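Clavulanic acid biosynthesis oligopeptide binding protein 2 (Streptomyces clavuligerus, PDB 2WOL) belongs to the family 5 extracellular solute-binding proteins and probably binds oligopeptides, in the biosynthetic pathway of the beta-lactamase inhibitor clavulanic acid. Local coordinates at residues L85-G90 with R102-L107. Sequence-based numbering, arbitrary orientation.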
ATOM      1  N   LEU A  85      11.129  18.567  -1.044  1.00 10.63           N
ATOM      2  CA  LEU A  85      10.945  19.998  -1.301  1.00 11.01           C
ATOM      3  C   LEU A  85      11.227  20.814  -0.047  1.00 11.37           C
ATOM      4  O   LEU A  85      11.661  21.961  -0.140  1.00 11.78           O
ATOM      5  CB  LEU A  85       9.540  20.303  -1.827  1.00 10.78           C
ATOM      6  CG  LEU A  85       9.193  19.819  -3.234  1.00 11.39           C
ATOM      7  CD1 LEU A  85       7.707  19.968  -3.473  1.00 11.12           C
ATOM      8  CD2 LEU A  85       9.977  20.571  -4.299  1.00 11.37           C
ATOM      9  N   ALA A  86      10.968  20.223   1.117  1.00 11.77           N
ATOM     10  CA  ALA A  86      11.285  20.856   2.394  1.00 12.51           C
ATOM     11  C   ALA A  86      12.781  20.784   2.672  1.00 13.30           C
ATOM     12  O   ALA A  86      13.459  19.853   2.231  1.00 13.63           O
ATOM     13  CB  ALA A  86      10.504  20.209   3.525  1.00 12.59           C
ATOM     14  N   GLU A  87      13.291  21.765   3.407  1.00 14.26           N
ATOM     15  CA  GLU A  87      14.716  21.776   3.749  1.00 14.94           C
ATOM     16  C   GLU A  87      15.037  20.822   4.898  1.00 14.89           C
ATOM     17  O   GLU A  87      16.182  20.385   5.045  1.00 15.74           O
ATOM     18  CB  GLU A  87      15.155  23.196   4.117  0.50 14.87           C
ATOM     19  CG  GLU A  87      14.934  24.224   3.012  0.50 15.23           C
ATOM     20  CD  GLU A  87      15.131  25.653   3.483  0.50 15.60           C
ATOM     21  OE1 GLU A  87      14.536  26.043   4.513  0.50 16.33           O
ATOM     22  OE2 GLU A  87      15.874  26.395   2.809  0.50 17.29           O
ATOM     23  N   GLY A  88      14.025  20.503   5.702  1.00 14.61           N
ATOM     24  CA  GLY A  88      14.162  19.557   6.804  1.00 14.14           C
ATOM     25  C   GLY A  88      12.869  18.802   7.060  1.00 14.01           C
ATOM     26  O   GLY A  88      11.834  19.139   6.482  1.00 13.79           O
ATOM     27  N   PRO A  89      12.915  17.774   7.931  1.00 13.91           N
ATOM     28  CA  PRO A  89      11.690  17.054   8.286  1.00 13.74           C
ATOM     29  C   PRO A  89      10.681  17.960   8.988  1.00 13.74           C
ATOM     30  O   PRO A  89      11.053  19.004   9.535  1.00 13.67           O
ATOM     31  CB  PRO A  89      12.180  15.962   9.246  1.00 13.81           C
ATOM     32  CG  PRO A  89      13.641  15.858   9.007  1.00 14.27           C
ATOM     33  CD  PRO A  89      14.091  17.225   8.625  1.00 14.16           C
ATOM     34  N   GLY A  90       9.414  17.561   8.968  1.00 13.64           N
ATOM     35  CA  GLY A  90       8.359  18.324   9.630  1.00 14.19           C
ATOM     36  C   GLY A  90       8.723  18.702  11.048  1.00 14.73           C
ATOM     37  O   GLY A  90       9.161  17.858  11.829  1.00 14.46           O
ATOM     38  N   ARG A 102       9.526  24.066   5.768  1.00 13.05           N
ATOM     39  CA  ARG A 102      10.179  25.202   5.128  1.00 14.47           C
ATOM     40  C   ARG A 102      10.664  24.767   3.756  1.00 14.74           C
ATOM     41  O   ARG A 102      11.475  23.849   3.638  1.00 14.81           O
ATOM     42  CB  ARG A 102      11.323  25.723   6.006  1.00 14.34           C
ATOM     43  CG  ARG A 102      10.859  25.963   7.435  1.00 15.36           C
ATOM     44  CD  ARG A 102      11.912  26.526   8.379  1.00 15.69           C
ATOM     45  NE  ARG A 102      11.371  26.509   9.737  1.00 18.30           N
ATOM     46  CZ  ARG A 102      10.522  27.411  10.228  1.00 18.90           C
ATOM     47  NH1 ARG A 102      10.128  28.440   9.485  1.00 20.63           N
ATOM     48  NH2 ARG A 102      10.070  27.289  11.467  1.00 19.03           N
ATOM     49  N   LEU A 103      10.141  25.419   2.725  1.00 15.28           N
ATOM     50  CA  LEU A 103      10.384  25.015   1.346  1.00 16.28           C
ATOM     51  C   LEU A 103      11.696  25.551   0.797  1.00 16.55           C
ATOM     52  O   LEU A 103      12.104  26.677   1.110  1.00 16.70           O
ATOM     53  CB  LEU A 103       9.233  25.471   0.448  1.00 16.36           C
ATOM     54  CG  LEU A 103       7.934  24.663   0.433  1.00 17.11           C
ATOM     55  CD1 LEU A 103       7.092  24.916   1.681  1.00 17.55           C
ATOM     56  CD2 LEU A 103       7.141  25.010  -0.823  1.00 17.15           C
ATOM     57  N   ARG A 104      12.353  24.739  -0.028  1.00 16.77           N
ATOM     58  CA  ARG A 104      13.506  25.189  -0.806  1.00 17.23           C
ATOM     59  C   ARG A 104      13.092  26.332  -1.732  1.00 17.66           C
ATOM     60  O   ARG A 104      11.980  26.339  -2.261  1.00 17.54           O
ATOM     61  CB  ARG A 104      14.087  24.037  -1.626  1.00 17.36           C
ATOM     62  CG  ARG A 104      14.738  22.942  -0.804  1.00 17.64           C
ATOM     63  CD  ARG A 104      15.029  21.737  -1.678  1.00 19.19           C
ATOM     64  NE  ARG A 104      15.871  20.755  -1.005  1.00 21.10           N
ATOM     65  CZ  ARG A 104      17.203  20.774  -1.014  1.00 22.39           C
ATOM     66  NH1 ARG A 104      17.859  21.727  -1.665  1.00 22.91           N
ATOM     67  NH2 ARG A 104      17.882  19.833  -0.374  1.00 23.24           N
ATOM     68  N   ARG A 105      13.991  27.297  -1.909  1.00 18.21           N
ATOM     69  CA  ARG A 105      13.700  28.503  -2.681  1.00 18.89           C
ATOM     70  C   ARG A 105      14.043  28.321  -4.155  1.00 18.55           C
ATOM     71  O   ARG A 105      14.916  27.526  -4.508  1.00 18.73           O
ATOM     72  CB  ARG A 105      14.492  29.700  -2.130  1.00 19.33           C
ATOM     73  CG  ARG A 105      14.769  29.674  -0.631  1.00 21.67           C
ATOM     74  CD  ARG A 105      13.811  30.552   0.159  1.00 25.25           C
ATOM     75  NE  ARG A 105      14.249  30.696   1.548  1.00 27.53           N
ATOM     76  CZ  ARG A 105      13.668  31.480   2.455  1.00 28.85           C
ATOM     77  NH1 ARG A 105      12.606  32.213   2.136  1.00 29.94           N
ATOM     78  NH2 ARG A 105      14.152  31.532   3.690  1.00 29.81           N
ATOM     79  N   GLY A 106      13.347  29.064  -5.010  1.00 18.35           N
ATOM     80  CA  GLY A 106      13.669  29.136  -6.435  1.00 18.06           C
ATOM     81  C   GLY A 106      13.379  27.907  -7.277  1.00 17.84           C
ATOM     82  O   GLY A 106      13.877  27.798  -8.399  1.00 17.81           O
ATOM     83  N   LEU A 107      12.570  26.989  -6.754  1.00 17.48           N
ATOM     84  CA  LEU A 107      12.222  25.772  -7.490  1.00 17.06           C
ATOM     85  C   LEU A 107      11.090  26.039  -8.476  1.00 16.53           C
ATOM     86  O   LEU A 107      10.275  26.938  -8.263  1.00 16.34           O
ATOM     87  CB  LEU A 107      11.865  24.632  -6.534  1.00 17.35           C
ATOM     88  CG  LEU A 107      12.900  24.255  -5.466  1.00 17.77           C
ATOM     89  CD1 LEU A 107      12.550  22.917  -4.857  1.00 17.97           C
ATOM     90  CD2 LEU A 107      14.315  24.208  -6.024  1.00 18.45           C
TER
HETATM   91  O   HOH W   1      15.779  18.892   1.157  1.00 24.48           O
HETATM   92  O   HOH W   2      12.844  28.180   3.126  1.00 22.01           O
HETATM   93  O   HOH W   3      16.470  26.738  -0.445  1.00 37.06           O
HETATM   94  O   HOH W   4      11.076  21.909   6.847  1.00 13.49           O
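Ala86 and Leu103 face each other as a single antiparallel beta bridge, a non-hydrogen-bonded pair with their CA atoms 4.4 Å apart. The two backbone bonds flank that pair: Arg104 N gives its hydrogen to Leu85 O at 2.9 Å, almost straight at 172°, and Glu87 N gives its own to Arg102 O at 2.8 Å. The same Arg102 O also takes a CA-H...O contact from Ala86 CA at 3.2 Å, so one carbonyl oxygen meets both the N-H of Glu87 and, more weakly, the CA-H of Ala86.

Around this bridge the side chains split between interior and surface. On the buried side, Leu85 CD2 meets Leu107 CD1 at 3.5 Å, the two leucines slanting across one another, while the CB of Leu103 points away and its side chain packs on Ile172 of strand 171-175. On the surface side, in one of its two modelled conformers, Glu87 reaches over the 102-107 backbone, so this contact is probably not permanent. Its CG stands beside its own backbone N (chi1 -59°) and the extended chain beyond carries OE1 to 3.6 Å from Arg102 CB. The Arg102 guanidinium heads elsewhere, to a salt bridge with Glu91. Arg104 lays its aliphatic chain against Leu85 O, with CG 3.3 Å from that oxygen.

Further out, the bridge ties the loop after strand 82-83 to the chain just past strand 98-102, closing the base of the hairpin formed by strands 91-93 and 98-102 in a four-stranded antiparallel sheet of this solute-binding fold. Backbone hydrogen bonds of Leu85 with Thr66 and of Leu103 with His170 link the two segments to neighbouring chain. Waters finish the seam: one accepts from Arg102 N and donates to Gly88 O, and another accepts from Arg104 NH2 while donating to Ala86 O at 2.7 Å.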